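Local coordinates for diadenosine tetraphosphatase, putative (Trypanosoma brucei, PDB 2QJC), which probably hydrolyses diadenosine tetraphosphate or other phosphate compounds, as a manganese-binding member of the calcineurin-like phosphoesterase family, at residues A[76-81]-A[128-133]; A[135-140]-A[199-204]. One frame throughout, in Å; residues are numbered along the deposited sequence.

Interaction 1: A[76-81]-A[128-133]; sequences YSVLGN and HIIRIP
V78 and I130 form the apolar centre of this contact, their side chains crossing at a slant where the end of strand 76-77 passes strand 129-132. The CG1 methyl of V78 does most of the touching: it rests on I130 CG1 at 3.6 Å, and I130 CD1 lies only slightly farther from it. V78 has this methyl anti to its carbonyl carbon (chi1 -72°), which turns the branch onto the isoleucine and the neighbouring backbone, where V78 CG1 also meets I129 CA at 3.8 Å. V78 CB and CG1 both approach H128 O to 3.4 Å, so the valine bears on a peptide carbonyl as well as on a side chain. I130 CD1 continues along the other segment, reaching Y76 CB at 4.1 Å and lying obliquely to the tyrosine ring. At the opposite end L79 and H128 run side by side in the same direction, and L79 CD2 meets H128 CE1 at 3.9 Å, again at a slant to the ring. The polar link is indirect: one water donates to L79 O over 2.9 Å and to H128 O over 2.7 Å, bridging the two carbonyl oxygens, which could not bond each other directly. Within 76-81, S77 OG donates to V78 O and steadies the loop that leaves the strand. That loop leads through G80, the N-cap residue whose N is bonded to D83, to N81 of the manganese site at the start of helix 81-91; the Gly-Asn-His sequence is a signature of metallophosphoesterases. H128 ND1 is buried without a partner in the model. Direct hydrogen bonds between the segments are absent: they are joined by apolar packing and one bridging water, and L79 is also bonded through its backbone to P127.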
loop_
_atom_site.group_PDB
_atom_site.type_symbol
_atom_site.label_atom_id
_atom_site.label_comp_id
_atom_site.label_asym_id
_atom_site.label_seq_id
_atom_site.Cartn_x
_atom_site.Cartn_y
_atom_site.Cartn_z
ATOM N N TYR A 76 2.985 3.113 10.178
ATOM C CA TYR A 76 2.119 3.922 9.321
ATOM C C TYR A 76 1.542 3.057 8.202
ATOM O O TYR A 76 1.985 1.931 7.976
ATOM C CB TYR A 76 2.917 5.060 8.677
ATOM C CG TYR A 76 3.213 6.219 9.594
ATOM C CD1 TYR A 76 2.293 7.254 9.759
ATOM C CD2 TYR A 76 4.417 6.285 10.296
ATOM C CE1 TYR A 76 2.566 8.331 10.601
ATOM C CE2 TYR A 76 4.701 7.359 11.146
ATOM C CZ TYR A 76 3.771 8.375 11.291
ATOM O OH TYR A 76 4.040 9.430 12.134
ATOM N N SER A 77 0.558 3.599 7.498
ATOM C CA SER A 77 -0.058 2.902 6.377
ATOM C C SER A 77 -1.015 3.810 5.640
ATOM O O SER A 77 -1.656 4.676 6.249
ATOM C CB SER A 77 -0.837 1.678 6.849
ATOM O OG SER A 77 -1.485 1.060 5.750
ATOM N N VAL A 78 -1.102 3.643 4.322
ATOM C CA VAL A 78 -2.073 4.430 3.591
ATOM C C VAL A 78 -3.295 3.534 3.501
ATOM O O VAL A 78 -3.244 2.354 3.888
ATOM C CB VAL A 78 -1.580 4.876 2.175
ATOM C CG1 VAL A 78 -0.517 5.958 2.334
ATOM C CG2 VAL A 78 -1.046 3.688 1.366
ATOM N N LEU A 79 -4.396 4.096 3.018
ATOM C CA LEU A 79 -5.643 3.351 2.903
ATOM C C LEU A 79 -5.739 2.569 1.601
ATOM O O LEU A 79 -5.555 3.138 0.522
ATOM C CB LEU A 79 -6.822 4.316 3.006
ATOM C CG LEU A 79 -8.224 3.708 3.094
ATOM C CD1 LEU A 79 -8.318 2.806 4.323
ATOM C CD2 LEU A 79 -9.250 4.831 3.175
ATOM N N GLY A 80 -6.014 1.268 1.711
ATOM C CA GLY A 80 -6.154 0.422 0.530
ATOM C C GLY A 80 -7.623 0.361 0.128
ATOM O O GLY A 80 -8.476 0.819 0.888
ATOM N N ASN A 81 -7.956 -0.182 -1.043
ATOM C CA ASN A 81 -9.370 -0.199 -1.414
ATOM C C ASN A 81 -10.180 -1.254 -0.671
ATOM O O ASN A 81 -11.396 -1.133 -0.566
ATOM C CB ASN A 81 -9.569 -0.338 -2.935
ATOM C CG ASN A 81 -9.022 -1.623 -3.482
ATOM O OD1 ASN A 81 -9.712 -2.343 -4.212
ATOM N ND2 ASN A 81 -7.774 -1.920 -3.150
ATOM N N HIS A 128 -4.480 8.690 2.450
ATOM C CA HIS A 128 -4.425 8.045 1.144
ATOM C C HIS A 128 -2.996 8.075 0.609
ATOM O O HIS A 128 -2.564 7.167 -0.111
ATOM C CB HIS A 128 -5.340 8.776 0.160
ATOM C CG HIS A 128 -6.783 8.773 0.556
ATOM N ND1 HIS A 128 -7.603 7.678 0.378
ATOM C CD2 HIS A 128 -7.553 9.730 1.126
ATOM C CE1 HIS A 128 -8.815 7.961 0.822
ATOM N NE2 HIS A 128 -8.812 9.200 1.282
ATOM N N ILE A 129 -2.272 9.130 0.967
ATOM C CA ILE A 129 -0.906 9.320 0.503
ATOM C C ILE A 129 0.033 9.756 1.619
ATOM O O ILE A 129 -0.328 10.577 2.456
ATOM C CB ILE A 129 -0.865 10.394 -0.609
ATOM C CG1 ILE A 129 -1.758 9.960 -1.774
ATOM C CG2 ILE A 129 0.570 10.622 -1.079
ATOM C CD1 ILE A 129 -2.022 11.053 -2.787
ATOM N N ILE A 130 1.241 9.201 1.627
ATOM C CA ILE A 130 2.242 9.576 2.621
ATOM C C ILE A 130 3.527 9.981 1.908
ATOM O O ILE A 130 4.048 9.234 1.073
ATOM C CB ILE A 130 2.545 8.419 3.610
ATOM C CG1 ILE A 130 1.309 8.134 4.464
ATOM C CG2 ILE A 130 3.730 8.793 4.523
ATOM C CD1 ILE A 130 1.462 6.925 5.372
ATOM N N ARG A 131 4.018 11.178 2.221
ATOM C CA ARG A 131 5.250 11.684 1.624
ATOM C C ARG A 131 6.403 11.537 2.623
ATOM O O ARG A 131 6.274 11.921 3.789
ATOM C CB ARG A 131 5.100 13.164 1.239
ATOM C CG ARG A 131 3.935 13.474 0.317
ATOM C CD ARG A 131 3.959 14.936 -0.153
ATOM N NE ARG A 131 4.804 15.112 -1.333
ATOM C CZ ARG A 131 4.934 16.253 -2.007
ATOM N NH1 ARG A 131 4.280 17.337 -1.615
ATOM N NH2 ARG A 131 5.697 16.301 -3.093
ATOM N N ILE A 132 7.519 10.979 2.156
ATOM C CA ILE A 132 8.721 10.764 2.974
ATOM C C ILE A 132 9.842 11.459 2.200
ATOM O O ILE A 132 10.686 10.809 1.565
ATOM C CB ILE A 132 9.037 9.251 3.112
ATOM C CG1 ILE A 132 7.819 8.520 3.679
ATOM C CG2 ILE A 132 10.243 9.039 4.037
ATOM C CD1 ILE A 132 7.875 7.016 3.500
ATOM N N PRO A 133 9.856 12.802 2.246
ATOM C CA PRO A 133 10.831 13.654 1.556
ATOM C C PRO A 133 12.320 13.401 1.771
ATOM O O PRO A 133 13.113 13.585 0.849
ATOM C CB PRO A 133 10.393 15.071 1.947
ATOM C CG PRO A 133 9.747 14.875 3.295
ATOM C CD PRO A 133 8.966 13.602 3.111
HETATM O O HOH W 1 -3.899 4.991 -1.046
#

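Interaction 2: A[135-140]-A[199-204]; sequences HNVMVA and TVVFGH. With MN (manganese (II) ion), chain C.
The carbonyl oxygen of M138, a selenomethionine, is gripped by two groups of strand 199-202: V201 N donates to M138 O over 2.9 Å, nearly in line with the carbonyl bond, and V200 CA-H leans on the same M138 O at 3.2 Å. T199 O is held likewise, by M138 N at 2.9 Å and by V137 CA-H. T199 N to N136 O is straight at 177°, whereas A140 N to V201 O is weak, as the strands drift apart toward A140 and F202. The side chains of V137 and V201 cross obliquely, with V137 CG1 4.0 Å from V201 CG2, on the face that packs against I23 and F236; on the other face M138 CE reaches V200 CG2. At the start of the strand, N136 and V137 together face I132 in a G1 beta bulge. Beyond F202 the chain carries H204 to a manganese ion, which H204 ND1 binds at 2.3 Å. H204 has CG anti to the backbone N (chi1 178°); the metal at ND1 and the hydrogen bond from NE2 to T160 O together fix the turn of its ring. Parallel core strands whose C-terminal ends run into metal ligands, here in a site that D55, N81 and H141 complete, are characteristic of the calcineurin-like phosphoesterase fold.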
loop_
_atom_site.group_PDB
_atom_site.type_symbol
_atom_site.label_atom_id
_atom_site.label_comp_id
_atom_site.label_asym_id
_atom_site.label_seq_id
_atom_site.Cartn_x
_atom_site.Cartn_y
_atom_site.Cartn_z
ATOM N N HIS A 135 13.857 10.729 1.853
ATOM C CA HIS A 135 14.268 9.659 0.952
ATOM C C HIS A 135 13.695 9.846 -0.450
ATOM O O HIS A 135 13.819 8.960 -1.301
ATOM C CB HIS A 135 13.807 8.310 1.523
ATOM C CG HIS A 135 14.498 7.925 2.798
ATOM N ND1 HIS A 135 15.853 7.679 2.863
ATOM C CD2 HIS A 135 14.025 7.763 4.057
ATOM C CE1 HIS A 135 16.187 7.388 4.108
ATOM N NE2 HIS A 135 15.096 7.432 4.853
ATOM N N ASN A 136 13.080 11.009 -0.677
ATOM C CA ASN A 136 12.440 11.352 -1.944
ATOM C C ASN A 136 11.472 10.241 -2.382
ATOM O O ASN A 136 11.513 9.769 -3.514
ATOM C CB ASN A 136 13.488 11.607 -3.037
ATOM C CG ASN A 136 12.870 12.134 -4.322
ATOM O OD1 ASN A 136 11.957 12.965 -4.293
ATOM N ND2 ASN A 136 13.370 11.664 -5.454
ATOM N N VAL A 137 10.592 9.849 -1.464
ATOM C CA VAL A 137 9.606 8.798 -1.711
ATOM C C VAL A 137 8.167 9.248 -1.432
ATOM O O VAL A 137 7.935 10.157 -0.635
ATOM C CB VAL A 137 9.934 7.551 -0.828
ATOM C CG1 VAL A 137 8.700 6.678 -0.634
ATOM C CG2 VAL A 137 11.045 6.739 -1.480
HETATM N N MSE A 138 7.210 8.614 -2.107
HETATM C CA MSE A 138 5.784 8.884 -1.904
HETATM C C MSE A 138 5.023 7.551 -1.957
HETATM O O MSE A 138 5.213 6.744 -2.880
HETATM C CB MSE A 138 5.229 9.848 -2.963
HETATM C CG MSE A 138 5.779 11.276 -2.858
HETATM SE SE MSE A 138 4.647 12.645 -3.678
HETATM C CE MSE A 138 4.801 12.134 -5.529
ATOM N N VAL A 139 4.170 7.318 -0.966
ATOM C CA VAL A 139 3.412 6.074 -0.886
ATOM C C VAL A 139 1.915 6.269 -1.139
ATOM O O VAL A 139 1.285 7.146 -0.546
ATOM C CB VAL A 139 3.613 5.408 0.524
ATOM C CG1 VAL A 139 2.891 4.066 0.597
ATOM C CG2 VAL A 139 5.097 5.221 0.811
ATOM N N ALA A 140 1.365 5.456 -2.039
ATOM C CA ALA A 140 -0.061 5.461 -2.370
ATOM C C ALA A 140 -0.426 3.984 -2.584
ATOM O O ALA A 140 0.442 3.172 -2.899
ATOM C CB ALA A 140 -0.325 6.278 -3.646
ATOM N N THR A 199 10.032 8.999 -6.133
ATOM C CA THR A 199 9.857 7.578 -6.409
ATOM C C THR A 199 8.538 7.218 -5.721
ATOM O O THR A 199 8.378 7.453 -4.520
ATOM C CB THR A 199 10.963 6.714 -5.769
ATOM O OG1 THR A 199 12.216 6.975 -6.411
ATOM C CG2 THR A 199 10.617 5.229 -5.897
ATOM N N VAL A 200 7.591 6.673 -6.476
ATOM C CA VAL A 200 6.311 6.282 -5.902
ATOM C C VAL A 200 6.327 4.788 -5.601
ATOM O O VAL A 200 6.604 3.968 -6.479
ATOM C CB VAL A 200 5.143 6.587 -6.865
ATOM C CG1 VAL A 200 3.841 5.957 -6.348
ATOM C CG2 VAL A 200 4.983 8.096 -7.003
ATOM N N VAL A 201 6.049 4.440 -4.351
ATOM C CA VAL A 201 6.016 3.046 -3.940
ATOM C C VAL A 201 4.551 2.659 -3.721
ATOM O O VAL A 201 3.818 3.331 -2.991
ATOM C CB VAL A 201 6.839 2.835 -2.648
ATOM C CG1 VAL A 201 6.855 1.359 -2.281
ATOM C CG2 VAL A 201 8.282 3.379 -2.844
ATOM N N PHE A 202 4.132 1.564 -4.343
ATOM C CA PHE A 202 2.739 1.139 -4.251
ATOM C C PHE A 202 2.552 -0.378 -4.202
ATOM O O PHE A 202 3.518 -1.129 -4.200
ATOM C CB PHE A 202 1.985 1.715 -5.456
ATOM C CG PHE A 202 2.494 1.207 -6.793
ATOM C CD1 PHE A 202 1.769 0.258 -7.513
ATOM C CD2 PHE A 202 3.706 1.667 -7.320
ATOM C CE1 PHE A 202 2.242 -0.225 -8.740
ATOM C CE2 PHE A 202 4.190 1.192 -8.544
ATOM C CZ PHE A 202 3.457 0.243 -9.258
ATOM N N GLY A 203 1.294 -0.807 -4.172
ATOM C CA GLY A 203 0.942 -2.223 -4.166
ATOM C C GLY A 203 -0.296 -2.415 -5.041
ATOM O O GLY A 203 -0.263 -2.101 -6.229
ATOM N N HIS A 204 -1.378 -2.940 -4.463
ATOM C CA HIS A 204 -2.660 -3.133 -5.158
ATOM C C HIS A 204 -2.791 -4.102 -6.347
ATOM O O HIS A 204 -3.634 -5.004 -6.317
ATOM C CB HIS A 204 -3.205 -1.763 -5.595
ATOM C CG HIS A 204 -4.489 -1.827 -6.372
ATOM N ND1 HIS A 204 -5.649 -2.361 -5.853
ATOM C CD2 HIS A 204 -4.799 -1.397 -7.619
ATOM C CE1 HIS A 204 -6.620 -2.256 -6.744
ATOM N NE2 HIS A 204 -6.131 -1.674 -7.825
HETATM MN MN MN C . -6.138 -3.071 -3.733
#

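Interactions 1 and 2 follow each other along the chain, their centres about 8 Å apart, and meet in one mixed sheet, where strands 129-132 and 137-140 are antiparallel neighbours. I130 O to V139 N and I132 N to V137 O are probable hydrogen bonds of this hairpin. Interaction 2 extends the sheet from strand 137-140 to 199-202. Interaction 1 instead reaches across to strand 76-77, at the edge of the other five-stranded sheet, joining the two layers of the fold. Segments 76-81 and 199-204 then converge beyond their strands, bringing N81 and H204 to the same manganese site, so both layers contribute ligands to one metal centre.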